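Aromatic-amino-acid aminotransferase (Burkholderia pseudomallei, PDB 4F4E) probably transfers amino groups between aromatic amino acids such as tyrosine and 2-oxoglutarate, using a covalently bound pyridoxal phosphate, and works as a homodimer. Local coordinates at residues 172-185 with 208-220. Residues are numbered along the deposited sequence; the frame is centred on the assembly and turned at random.
Sequences YYDAKTNGVNFDGM and TGVDLNDAQWAQV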
loop_
_atom_site.group_PDB
_atom_site.type_symbol
_atom_site.label_atom_id
_atom_site.label_comp_id
_atom_site.label_asym_id
_atom_site.label_seq_id
_atom_site.Cartn_x
_atom_site.Cartn_y
_atom_site.Cartn_z
ATOM N N TYR A 172 22.538 -20.061 -9.539
ATOM C CA TYR A 172 22.955 -19.415 -8.302
ATOM C C TYR A 172 23.257 -20.430 -7.215
ATOM O O TYR A 172 24.436 -20.735 -6.964
ATOM C CB TYR A 172 21.923 -18.346 -7.836
ATOM C CG TYR A 172 22.449 -17.527 -6.696
ATOM C CD1 TYR A 172 23.412 -16.585 -6.913
ATOM C CD2 TYR A 172 22.099 -17.805 -5.374
ATOM C CE1 TYR A 172 23.976 -15.861 -5.868
ATOM C CE2 TYR A 172 22.597 -17.072 -4.339
ATOM C CZ TYR A 172 23.551 -16.105 -4.574
ATOM O OH TYR A 172 24.114 -15.374 -3.523
ATOM N N TYR A 173 22.225 -21.023 -6.616
ATOM C CA TYR A 173 22.429 -22.023 -5.571
ATOM C C TYR A 173 22.943 -23.352 -6.146
ATOM O O TYR A 173 22.367 -23.869 -7.105
ATOM C CB TYR A 173 21.121 -22.294 -4.850
ATOM C CG TYR A 173 21.292 -23.366 -3.809
ATOM C CD1 TYR A 173 22.014 -23.128 -2.646
ATOM C CD2 TYR A 173 20.767 -24.625 -3.997
ATOM C CE1 TYR A 173 22.187 -24.147 -1.678
ATOM C CE2 TYR A 173 20.965 -25.628 -3.061
ATOM C CZ TYR A 173 21.656 -25.377 -1.913
ATOM O OH TYR A 173 21.772 -26.420 -1.017
ATOM N N ASP A 174 23.985 -23.908 -5.541
ATOM C CA ASP A 174 24.618 -25.145 -6.012
ATOM C C ASP A 174 24.426 -26.201 -4.906
ATOM O O ASP A 174 25.051 -26.108 -3.860
ATOM C CB ASP A 174 26.093 -24.844 -6.259
ATOM C CG ASP A 174 26.863 -26.017 -6.836
ATOM O OD1 ASP A 174 26.494 -27.202 -6.582
ATOM O OD2 ASP A 174 27.867 -25.715 -7.542
ATOM N N ALA A 175 23.536 -27.156 -5.130
ATOM C CA ALA A 175 23.139 -28.123 -4.112
ATOM C C ALA A 175 24.275 -29.090 -3.831
ATOM O O ALA A 175 24.351 -29.643 -2.730
ATOM C CB ALA A 175 21.903 -28.894 -4.561
ATOM N N LYS A 176 25.161 -29.270 -4.805
ATOM C CA LYS A 176 26.291 -30.181 -4.639
ATOM C C LYS A 176 27.314 -29.576 -3.668
ATOM O O LYS A 176 27.857 -30.288 -2.831
ATOM C CB LYS A 176 26.897 -30.532 -6.028
ATOM N N THR A 177 27.547 -28.259 -3.713
ATOM C CA THR A 177 28.512 -27.612 -2.819
ATOM C C THR A 177 27.932 -26.814 -1.634
ATOM O O THR A 177 28.678 -26.361 -0.792
ATOM C CB THR A 177 29.349 -26.639 -3.600
ATOM O OG1 THR A 177 28.519 -25.556 -4.051
ATOM C CG2 THR A 177 30.005 -27.354 -4.777
ATOM N N ASN A 178 26.611 -26.626 -1.583
ATOM C CA ASN A 178 25.980 -25.793 -0.559
ATOM C C ASN A 178 26.440 -24.369 -0.652
ATOM O O ASN A 178 26.302 -23.592 0.302
ATOM C CB ASN A 178 26.230 -26.362 0.850
ATOM C CG ASN A 178 25.714 -27.775 0.994
ATOM O OD1 ASN A 178 24.515 -27.999 1.054
ATOM N ND2 ASN A 178 26.642 -28.752 1.029
ATOM N N GLY A 179 26.931 -24.013 -1.836
ATOM C CA GLY A 179 27.411 -22.657 -2.105
ATOM C C GLY A 179 26.823 -22.103 -3.380
ATOM O O GLY A 179 25.741 -22.484 -3.785
ATOM N N VAL A 180 27.544 -21.178 -3.992
ATOM C CA VAL A 180 27.069 -20.490 -5.185
ATOM C C VAL A 180 27.787 -21.082 -6.410
ATOM O O VAL A 180 28.999 -21.374 -6.354
ATOM C CB VAL A 180 27.281 -18.966 -5.100
ATOM C CG1 VAL A 180 28.738 -18.652 -4.852
ATOM C CG2 VAL A 180 26.804 -18.287 -6.390
ATOM N N ASN A 181 27.023 -21.326 -7.477
ATOM C CA ASN A 181 27.588 -21.696 -8.774
ATOM C C ASN A 181 27.877 -20.371 -9.452
ATOM O O ASN A 181 27.119 -19.958 -10.302
ATOM C CB ASN A 181 26.616 -22.540 -9.591
ATOM C CG ASN A 181 27.079 -22.778 -11.004
ATOM O OD1 ASN A 181 28.197 -22.424 -11.366
ATOM N ND2 ASN A 181 26.226 -23.349 -11.809
ATOM N N PHE A 182 28.990 -19.738 -9.085
ATOM C CA PHE A 182 29.293 -18.407 -9.582
ATOM C C PHE A 182 29.613 -18.411 -11.061
ATOM O O PHE A 182 29.297 -17.448 -11.767
ATOM C CB PHE A 182 30.399 -17.718 -8.787
ATOM C CG PHE A 182 30.551 -16.275 -9.154
ATOM C CD1 PHE A 182 29.518 -15.372 -8.871
ATOM C CD2 PHE A 182 31.604 -15.857 -9.940
ATOM C CE1 PHE A 182 29.598 -14.052 -9.248
ATOM C CE2 PHE A 182 31.685 -14.524 -10.336
ATOM C CZ PHE A 182 30.685 -13.624 -9.993
ATOM N N ASP A 183 30.254 -19.480 -11.538
ATOM C CA ASP A 183 30.556 -19.596 -12.953
ATOM C C ASP A 183 29.282 -19.588 -13.795
ATOM O O ASP A 183 29.223 -18.947 -14.856
ATOM C CB ASP A 183 31.373 -20.855 -13.255
ATOM C CG ASP A 183 32.751 -20.859 -12.572
ATOM O OD1 ASP A 183 33.283 -19.782 -12.196
ATOM O OD2 ASP A 183 33.299 -21.961 -12.425
ATOM N N GLY A 184 28.258 -20.289 -13.323
ATOM C CA GLY A 184 27.003 -20.367 -14.031
ATOM C C GLY A 184 26.311 -19.014 -13.959
ATOM O O GLY A 184 25.718 -18.563 -14.948
ATOM N N MET A 185 26.398 -18.356 -12.806
ATOM C CA MET A 185 25.766 -17.036 -12.690
ATOM C C MET A 185 26.393 -16.059 -13.680
ATOM O O MET A 185 25.719 -15.391 -14.433
ATOM C CB MET A 185 25.959 -16.467 -11.299
ATOM C CG MET A 185 25.320 -15.094 -11.128
ATOM S SD MET A 185 25.386 -14.510 -9.410
ATOM C CE MET A 185 24.642 -12.878 -9.565
ATOM N N THR A 208 18.121 -19.391 0.402
ATOM C CA THR A 208 19.200 -20.371 0.645
ATOM C C THR A 208 20.245 -19.989 1.698
ATOM O O THR A 208 20.943 -20.871 2.200
ATOM C CB THR A 208 19.963 -20.730 -0.642
ATOM O OG1 THR A 208 20.760 -19.637 -1.034
ATOM C CG2 THR A 208 19.033 -21.134 -1.742
ATOM N N GLY A 209 20.377 -18.691 1.996
ATOM C CA GLY A 209 21.455 -18.169 2.793
ATOM C C GLY A 209 22.832 -18.097 2.163
ATOM O O GLY A 209 23.797 -17.732 2.812
ATOM N N VAL A 210 22.930 -18.425 0.895
ATOM C CA VAL A 210 24.224 -18.464 0.215
ATOM C C VAL A 210 24.456 -17.120 -0.413
ATOM O O VAL A 210 23.645 -16.708 -1.241
ATOM C CB VAL A 210 24.213 -19.548 -0.888
ATOM C CG1 VAL A 210 25.351 -19.311 -1.889
ATOM C CG2 VAL A 210 24.253 -20.963 -0.225
ATOM N N ASP A 211 25.551 -16.467 -0.031
ATOM C CA ASP A 211 25.850 -15.089 -0.446
ATOM C C ASP A 211 27.121 -14.997 -1.254
ATOM O O ASP A 211 28.016 -15.862 -1.152
ATOM C CB ASP A 211 26.034 -14.214 0.770
ATOM C CG ASP A 211 24.736 -13.783 1.399
ATOM O OD1 ASP A 211 23.652 -14.065 0.851
ATOM O OD2 ASP A 211 24.815 -13.215 2.476
ATOM N N LEU A 212 27.203 -13.940 -2.068
ATOM C CA LEU A 212 28.405 -13.647 -2.830
ATOM C C LEU A 212 29.396 -12.905 -1.939
ATOM O O LEU A 212 28.996 -12.208 -0.989
ATOM C CB LEU A 212 28.088 -12.795 -4.063
ATOM C CG LEU A 212 27.116 -13.289 -5.109
ATOM C CD1 LEU A 212 26.912 -12.151 -6.127
ATOM C CD2 LEU A 212 27.623 -14.542 -5.806
ATOM N N ASN A 213 30.686 -13.086 -2.226
ATOM C CA ASN A 213 31.720 -12.322 -1.540
ATOM C C ASN A 213 32.020 -11.057 -2.352
ATOM O O ASN A 213 31.659 -10.972 -3.532
ATOM C CB ASN A 213 32.997 -13.172 -1.317
ATOM C CG ASN A 213 33.653 -13.604 -2.615
ATOM O OD1 ASN A 213 33.776 -12.817 -3.554
ATOM N ND2 ASN A 213 34.052 -14.859 -2.688
ATOM N N ASP A 214 32.689 -10.098 -1.703
ATOM C CA ASP A 214 32.919 -8.742 -2.253
ATOM C C ASP A 214 33.620 -8.740 -3.605
ATOM O O ASP A 214 33.460 -7.793 -4.402
ATOM C CB ASP A 214 33.732 -7.908 -1.257
ATOM C CG ASP A 214 32.890 -7.344 -0.143
ATOM O OD1 ASP A 214 31.652 -7.610 -0.110
ATOM O OD2 ASP A 214 33.470 -6.603 0.690
ATOM N N ALA A 215 34.381 -9.800 -3.847
ATOM C CA ALA A 215 35.095 -9.998 -5.086
ATOM C C ALA A 215 34.231 -10.580 -6.196
ATOM O O ALA A 215 34.433 -10.281 -7.362
ATOM C CB ALA A 215 36.296 -10.882 -4.855
ATOM N N GLN A 216 33.292 -11.450 -5.841
ATOM C CA GLN A 216 32.321 -11.938 -6.804
ATOM C C GLN A 216 31.377 -10.787 -7.160
ATOM O O GLN A 216 30.952 -10.650 -8.325
ATOM C CB GLN A 216 31.572 -13.146 -6.249
ATOM C CG GLN A 216 32.464 -14.386 -6.110
ATOM C CD GLN A 216 31.794 -15.497 -5.301
ATOM O OE1 GLN A 216 31.122 -15.226 -4.315
ATOM N NE2 GLN A 216 31.949 -16.753 -5.755
ATOM N N TRP A 217 31.060 -9.953 -6.174
ATOM C CA TRP A 217 30.223 -8.785 -6.424
ATOM C C TRP A 217 30.897 -7.873 -7.420
ATOM O O TRP A 217 30.228 -7.352 -8.322
ATOM C CB TRP A 217 29.935 -8.025 -5.160
ATOM C CG TRP A 217 28.752 -8.540 -4.373
ATOM C CD1 TRP A 217 28.744 -9.061 -3.085
ATOM C CD2 TRP A 217 27.377 -8.560 -4.819
ATOM N NE1 TRP A 217 27.473 -9.392 -2.691
ATOM C CE2 TRP A 217 26.590 -9.103 -3.703
ATOM C CE3 TRP A 217 26.738 -8.180 -5.982
ATOM C CZ2 TRP A 217 25.240 -9.259 -3.783
ATOM C CZ3 TRP A 217 25.363 -8.332 -6.050
ATOM C CH2 TRP A 217 24.640 -8.884 -4.987
ATOM N N ALA A 218 32.225 -7.714 -7.330
ATOM C CA ALA A 218 32.917 -6.816 -8.284
ATOM C C ALA A 218 32.800 -7.327 -9.718
ATOM O O ALA A 218 32.670 -6.537 -10.673
ATOM C CB ALA A 218 34.395 -6.621 -7.876
ATOM N N GLN A 219 32.821 -8.645 -9.885
ATOM C CA GLN A 219 32.666 -9.229 -11.215
ATOM C C GLN A 219 31.250 -9.001 -11.726
ATOM O O GLN A 219 31.051 -8.719 -12.902
ATOM C CB GLN A 219 32.973 -10.714 -11.220
ATOM C CG GLN A 219 34.428 -10.962 -10.835
ATOM C CD GLN A 219 34.792 -12.422 -10.795
ATOM O OE1 GLN A 219 35.008 -13.033 -11.837
ATOM N NE2 GLN A 219 34.915 -12.974 -9.604
ATOM N N VAL A 220 30.276 -9.147 -10.831
ATOM C CA VAL A 220 28.897 -8.906 -11.219
ATOM C C VAL A 220 28.701 -7.463 -11.698
ATOM O O VAL A 220 28.111 -7.238 -12.750
ATOM C CB VAL A 220 27.899 -9.254 -10.099
ATOM C CG1 VAL A 220 26.506 -8.859 -10.526
ATOM C CG2 VAL A 220 27.954 -10.755 -9.812
HETATM O O HOH W 1 31.686 -19.688 -5.177
#
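Phe182 lies along one flank of Gln216, the two side chains running in opposite directions. Gln216 can be followed outward. Its CB stands over one face of the Phe182 ring, 3.9 Å from the centroid and 19° off the normal, which qualifies as a CH-pi contact displaced toward CE1 and CZ. Gln216 CG and CD both lie 4.1 Å from Phe182 CG, and Gln216 NE2 reaches Phe182 CB at 3.5 Å, the amide plane inclined 31° to the ring. Two bonds fix the rotation of that amide: Gln216 OE1 accepts from Asn213 N at 3.0 Å, on a lone pair in the carbonyl plane, and Gln216 NE2 donates to a water that makes a weak bond to Val180 O. Asn213 OD1 in turn accepts from Gln216 N at 2.7 Å, completing a capping box at the start of helix 214-227.

The rest of the Phe182 ring is bounded by Leu212 CD2 at CD1, Val220 CG2 at the CE1 edge, and the amide of Gln219 beside CE2. Leu212 CD2 also touches Val180 CG2 at 3.9 Å.

Farther along, Tyr172, with CG anti to its backbone N (chi1 -171°), carries its hydroxyl to Val210 O; Tyr172 OH donates over 2.7 Å, tilted out of the carbonyl plane. Val210 divides its methyls: CG1 packs on the Gly179-Val180 peptide, while CG2 meets the edge of the Tyr173 ring. Asp211 points away, its carboxylate accepting from the backbone N of Cys204 and His205 and pairing with Arg368.

Strand 179-180 is the outermost on this side of the mixed, mainly parallel sheet, and the contact packs the hairpin 172-180 and the start of helix 182-189 against the lead-in and first turns of helix 214-227, within the alpha/beta large domain of a class-I, fold-type I aminotransferase.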